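Local coordinates for protein inositol monophosphatase (Zymomonas mobilis, PDB 4N81) that probably acts as a magnesium-dependent phosphatase of the inositol monophosphatase superfamily, hydrolysing phosphate monoesters such as inositol monophosphate, at residues A[3-11]-A[127-135]. Sequence-based numbering, arbitrary orientation.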
ATOM      1  N   ARG A   3      -0.474 -23.347  26.705  1.00 82.73           N
ATOM      2  CA  ARG A   3      -0.064 -21.985  27.041  1.00 81.50           C
ATOM      3  C   ARG A   3       1.444 -21.780  26.855  1.00 71.30           C
ATOM      4  O   ARG A   3       2.240 -22.695  27.059  1.00 73.74           O
ATOM      5  CB  ARG A   3      -0.473 -21.611  28.474  1.00 90.57           C
ATOM      6  CG  ARG A   3      -1.903 -21.988  28.862  1.00 98.12           C
ATOM      7  CD  ARG A   3      -1.935 -23.360  29.540  1.00104.54           C
ATOM      8  NE  ARG A   3      -3.287 -23.855  29.816  1.00107.67           N
ATOM      9  CZ  ARG A   3      -3.574 -25.133  30.063  1.00109.15           C
ATOM     10  NH1 ARG A   3      -2.608 -26.047  30.057  1.00108.09           N
ATOM     11  NH2 ARG A   3      -4.828 -25.500  30.308  1.00110.70           N
ATOM     12  N   SER A   4       1.820 -20.564  26.468  1.00 56.53           N
ATOM     13  CA  SER A   4       3.215 -20.181  26.235  1.00 44.14           C
ATOM     14  C   SER A   4       4.038 -20.033  27.503  1.00 42.88           C
ATOM     15  O   SER A   4       3.524 -19.652  28.544  1.00 43.17           O
ATOM     16  CB  SER A   4       3.248 -18.831  25.524  1.00 35.92           C
ATOM     17  OG  SER A   4       4.573 -18.446  25.260  1.00 30.96           O
ATOM     18  N   ALA A   5       5.340 -20.255  27.402  1.00 39.82           N
ATOM     19  CA  ALA A   5       6.224 -19.875  28.490  1.00 39.11           C
ATOM     20  C   ALA A   5       6.261 -18.349  28.625  1.00 37.56           C
ATOM     21  O   ALA A   5       6.700 -17.822  29.660  1.00 36.72           O
ATOM     22  CB  ALA A   5       7.625 -20.422  28.261  1.00 41.49           C
ATOM     23  N   TYR A   6       5.852 -17.651  27.558  1.00 26.77           N
ATOM     24  CA  TYR A   6       5.792 -16.179  27.528  1.00 27.14           C
ATOM     25  C   TYR A   6       4.395 -15.574  27.742  1.00 29.04           C
ATOM     26  O   TYR A   6       4.143 -14.413  27.376  1.00 25.00           O
ATOM     27  CB  TYR A   6       6.357 -15.649  26.184  1.00 23.71           C
ATOM     28  CG  TYR A   6       7.802 -15.996  26.035  1.00 23.65           C
ATOM     29  CD1 TYR A   6       8.188 -17.163  25.391  1.00 30.27           C
ATOM     30  CD2 TYR A   6       8.779 -15.178  26.568  1.00 25.53           C
ATOM     31  CE1 TYR A   6       9.516 -17.512  25.263  1.00 30.06           C
ATOM     32  CE2 TYR A   6      10.113 -15.509  26.451  1.00 30.21           C
ATOM     33  CZ  TYR A   6      10.484 -16.685  25.791  1.00 31.60           C
ATOM     34  OH  TYR A   6      11.828 -17.034  25.693  1.00 32.29           O
ATOM     35  N   GLU A   7       3.467 -16.339  28.306  1.00 29.41           N
ATOM     36  CA  GLU A   7       2.071 -15.886  28.327  1.00 30.35           C
ATOM     37  C   GLU A   7       1.911 -14.478  28.936  1.00 30.74           C
ATOM     38  O   GLU A   7       1.180 -13.626  28.395  1.00 28.17           O
ATOM     39  CB  GLU A   7       1.255 -16.884  29.172  1.00 36.33           C
ATOM     40  CG  GLU A   7      -0.207 -16.548  29.382  1.00 46.38           C
ATOM     41  CD  GLU A   7      -0.883 -17.517  30.383  1.00 58.95           C
ATOM     42  OE1 GLU A   7      -0.427 -18.685  30.484  1.00 60.34           O
ATOM     43  OE2 GLU A   7      -1.861 -17.107  31.071  1.00 62.73           O
ATOM     44  N   ASP A   8       2.624 -14.215  30.036  1.00 32.41           N
ATOM     45  CA  ASP A   8       2.480 -12.916  30.714  1.00 34.43           C
ATOM     46  C   ASP A   8       3.008 -11.768  29.857  1.00 29.51           C
ATOM     47  O   ASP A   8       2.392 -10.678  29.762  1.00 31.09           O
ATOM     48  CB  ASP A   8       3.246 -12.916  32.034  1.00 41.28           C
ATOM     49  CG  ASP A   8       2.490 -13.621  33.149  1.00 53.03           C
ATOM     50  OD1 ASP A   8       1.242 -13.724  33.046  1.00 56.60           O
ATOM     51  OD2 ASP A   8       3.147 -14.060  34.121  1.00 55.12           O
ATOM     52  N   ASP A   9       4.146 -12.037  29.205  1.00 28.55           N
ATOM     53  CA  ASP A   9       4.744 -11.063  28.300  1.00 25.47           C
ATOM     54  C   ASP A   9       3.880 -10.830  27.069  1.00 29.00           C
ATOM     55  O   ASP A   9       3.839  -9.705  26.528  1.00 23.01           O
ATOM     56  CB  ASP A   9       6.156 -11.496  27.868  1.00 26.02           C
ATOM     57  CG  ASP A   9       7.152 -11.497  29.039  1.00 28.74           C
ATOM     58  OD1 ASP A   9       8.066 -12.356  29.060  1.00 29.64           O
ATOM     59  OD2 ASP A   9       7.044 -10.602  29.911  1.00 28.66           O
ATOM     60  N   ILE A  10       3.183 -11.868  26.618  1.00 25.24           N
ATOM     61  CA  ILE A  10       2.278 -11.681  25.465  1.00 22.19           C
ATOM     62  C   ILE A  10       1.125 -10.763  25.864  1.00 22.68           C
ATOM     63  O   ILE A  10       0.708  -9.859  25.113  1.00 22.44           O
ATOM     64  CB  ILE A  10       1.701 -13.033  25.022  1.00 25.04           C
ATOM     65  CG1 ILE A  10       2.779 -13.884  24.339  1.00 26.61           C
ATOM     66  CG2 ILE A  10       0.557 -12.865  24.021  1.00 25.10           C
ATOM     67  CD1 ILE A  10       2.376 -15.381  24.340  1.00 29.76           C
ATOM     68  N   ARG A  11       0.638 -10.962  27.093  1.00 25.95           N
ATOM     69  CA  ARG A  11      -0.457 -10.114  27.540  1.00 24.99           C
ATOM     70  C   ARG A  11      -0.018  -8.632  27.662  1.00 25.78           C
ATOM     71  O   ARG A  11      -0.715  -7.695  27.229  1.00 28.19           O
ATOM     72  CB  ARG A  11      -1.004 -10.652  28.882  1.00 27.02           C
ATOM     73  CG  ARG A  11      -2.182  -9.844  29.422  1.00 43.41           C
ATOM     74  CD  ARG A  11      -2.693 -10.468  30.769  1.00 64.30           C
ATOM     75  NE  ARG A  11      -2.503 -11.924  30.793  1.00 64.88           N
ATOM     76  CZ  ARG A  11      -1.679 -12.563  31.625  1.00 67.41           C
ATOM     77  NH1 ARG A  11      -0.972 -11.873  32.521  1.00 68.77           N
ATOM     78  NH2 ARG A  11      -1.566 -13.890  31.573  1.00 66.48           N
ATOM     79  N   TRP A 127      -0.934  -9.085  14.128  1.00 12.13           N
ATOM     80  CA  TRP A 127      -0.178 -10.337  14.022  1.00 12.07           C
ATOM     81  C   TRP A 127       0.575 -10.554  15.341  1.00 13.38           C
ATOM     82  O   TRP A 127       1.192  -9.605  15.820  1.00 14.44           O
ATOM     83  CB  TRP A 127       0.900 -10.153  12.944  1.00 11.18           C
ATOM     84  CG  TRP A 127       0.428 -10.132  11.515  1.00 10.53           C
ATOM     85  CD1 TRP A 127       0.435 -11.208  10.624  1.00 10.31           C
ATOM     86  CD2 TRP A 127      -0.101  -9.008  10.797  1.00 11.44           C
ATOM     87  NE1 TRP A 127      -0.099 -10.794   9.404  1.00 13.00           N
ATOM     88  CE2 TRP A 127      -0.400  -9.452   9.472  1.00 11.58           C
ATOM     89  CE3 TRP A 127      -0.390  -7.672  11.145  1.00 11.35           C
ATOM     90  CZ2 TRP A 127      -0.896  -8.577   8.476  1.00 10.17           C
ATOM     91  CZ3 TRP A 127      -0.902  -6.809  10.159  1.00 11.93           C
ATOM     92  CH2 TRP A 127      -1.143  -7.263   8.839  1.00 13.71           C
ATOM     93  N   VAL A 128       0.538 -11.775  15.906  1.00 13.52           N
ATOM     94  CA  VAL A 128       1.287 -12.064  17.130  1.00 14.22           C
ATOM     95  C   VAL A 128       2.110 -13.325  16.895  1.00 16.09           C
ATOM     96  O   VAL A 128       1.545 -14.378  16.552  1.00 14.28           O
ATOM     97  CB  VAL A 128       0.342 -12.358  18.307  1.00 18.26           C
ATOM     98  CG1 VAL A 128       1.166 -12.570  19.604  1.00 16.83           C
ATOM     99  CG2 VAL A 128      -0.659 -11.201  18.458  1.00 15.85           C
ATOM    100  N   GLY A 129       3.431 -13.232  17.106  1.00 14.81           N
ATOM    101  CA  GLY A 129       4.307 -14.396  16.993  1.00 15.55           C
ATOM    102  C   GLY A 129       5.090 -14.620  18.274  1.00 17.64           C
ATOM    103  O   GLY A 129       5.426 -13.649  18.988  1.00 16.95           O
ATOM    104  N   VAL A 130       5.380 -15.882  18.601  1.00 15.84           N
ATOM    105  CA  VAL A 130       6.079 -16.181  19.854  1.00 17.01           C
ATOM    106  C   VAL A 130       6.844 -17.475  19.605  1.00 18.14           C
ATOM    107  O   VAL A 130       6.376 -18.355  18.843  1.00 17.04           O
ATOM    108  CB  VAL A 130       5.095 -16.492  21.033  1.00 21.46           C
ATOM    109  CG1 VAL A 130       5.847 -16.627  22.346  1.00 19.61           C
ATOM    110  CG2 VAL A 130       4.002 -15.456  21.148  1.00 27.44           C
ATOM    111  N   LYS A 131       7.956 -17.626  20.305  1.00 17.86           N
ATOM    112  CA  LYS A 131       8.919 -18.675  20.027  1.00 20.74           C
ATOM    113  C   LYS A 131       8.253 -20.055  20.149  1.00 22.76           C
ATOM    114  O   LYS A 131       8.603 -20.981  19.429  1.00 24.44           O
ATOM    115  CB  LYS A 131      10.035 -18.542  21.087  1.00 26.44           C
ATOM    116  CG  LYS A 131      10.970 -19.711  21.245  1.00 32.26           C
ATOM    117  CD  LYS A 131      11.995 -19.405  22.352  1.00 38.42           C
ATOM    118  CE  LYS A 131      13.023 -20.515  22.510  1.00 46.00           C
ATOM    119  NZ  LYS A 131      14.191 -20.023  23.316  1.00 52.13           N
ATOM    120  N   ASP A 132       7.277 -20.192  21.035  1.00 23.17           N
ATOM    121  CA  ASP A 132       6.751 -21.535  21.308  1.00 28.05           C
ATOM    122  C   ASP A 132       5.281 -21.767  20.880  1.00 31.07           C
ATOM    123  O   ASP A 132       4.632 -22.687  21.351  1.00 27.94           O
ATOM    124  CB  ASP A 132       7.009 -21.984  22.772  1.00 33.05           C
ATOM    125  CG  ASP A 132       6.454 -21.009  23.819  1.00 34.29           C
ATOM    126  OD1 ASP A 132       5.786 -20.014  23.461  1.00 34.76           O
ATOM    127  OD2 ASP A 132       6.674 -21.256  25.022  1.00 32.19           O
ATOM    128  N   LEU A 133       4.741 -20.891  20.042  1.00 25.84           N
ATOM    129  CA  LEU A 133       3.373 -21.045  19.572  1.00 25.26           C
ATOM    130  C   LEU A 133       3.281 -20.716  18.086  1.00 20.52           C
ATOM    131  O   LEU A 133       4.120 -19.985  17.553  1.00 21.31           O
ATOM    132  CB  LEU A 133       2.424 -20.097  20.308  1.00 31.22           C
ATOM    133  CG  LEU A 133       1.782 -20.570  21.611  1.00 41.27           C
ATOM    134  CD1 LEU A 133       1.527 -22.082  21.665  1.00 37.83           C
ATOM    135  CD2 LEU A 133       2.715 -20.182  22.641  1.00 47.90           C
ATOM    136  N   PRO A 134       2.243 -21.250  17.407  1.00 19.85           N
ATOM    137  CA  PRO A 134       1.905 -20.791  16.041  1.00 17.02           C
ATOM    138  C   PRO A 134       1.508 -19.318  16.043  1.00 15.59           C
ATOM    139  O   PRO A 134       0.877 -18.805  16.977  1.00 19.83           O
ATOM    140  CB  PRO A 134       0.693 -21.665  15.641  1.00 17.83           C
ATOM    141  CG  PRO A 134       0.360 -22.482  16.838  1.00 25.95           C
ATOM    142  CD  PRO A 134       1.486 -22.438  17.827  1.00 21.96           C
ATOM    143  N   THR A 135       1.879 -18.645  14.973  1.00 15.65           N
ATOM    144  CA  THR A 135       1.548 -17.250  14.767  1.00 14.64           C
ATOM    145  C   THR A 135       0.050 -17.109  14.571  1.00 15.86           C
ATOM    146  O   THR A 135      -0.566 -17.984  13.945  1.00 16.00           O
ATOM    147  CB  THR A 135       2.304 -16.751  13.561  1.00 13.43           C
ATOM    148  OG1 THR A 135       3.684 -16.703  13.916  1.00 15.58           O
ATOM    149  CG2 THR A 135       1.859 -15.350  13.100  1.00 12.23           C
TER
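A beta-hairpin turn and the N-terminal end of a helix meet here: Ser4, Ala5 and Tyr6, just before helix 7-24, and Ile10 in its first turn touch Val130, Asp132 and Leu133 at the type I turn linking strands 125-130 and 133-137. The carboxylate of Asp132 makes the polar join with both oxygens, each through its syn lone pair. Asp132 OD1 accepts from Ser4 OG at 2.7 Å, and Asp132 OD2 accepts from the backbone N of Ala5 at 2.9 Å, nearly straight at 170°. Asp132 CG sits between its own backbone N and carbonyl carbon (chi1 56°), a setting that presents both oxygens to the incoming chain. Ser4 OG works twice, since it also accepts from Tyr6 N at 2.7 Å; this ST turn, overlapping the type I turn Ser4–Glu7, leads into Tyr6 at the N-cap position. With an alanine here instead of Asp132, the Ser4 hydroxyl and the Ala5 N-H would probably lose their acceptors, and the ST turn its polar tie to the hairpin. Beside the polar join lies apolar packing. Val130 divides its methyls: Val130 CG1, anti to the backbone N (chi1 -173°), lies 3.9 Å from Tyr6 CD1, obliquely to the ring, whereas Val130 CG2 meets Ile10 CD1 at 3.6 Å. The Tyr6 ring also touches Val114 and Leu107, and its hydroxyl bonds Glu109, so the helix start is also tied to strands 102-109 and 112-120. The aspartate link is a local detail of this protein; the helix-on-sheet packing, at the surface and away from the predicted magnesium site, is typical of the layered alpha-beta-alpha-beta-alpha fold of the inositol monophosphatase superfamily.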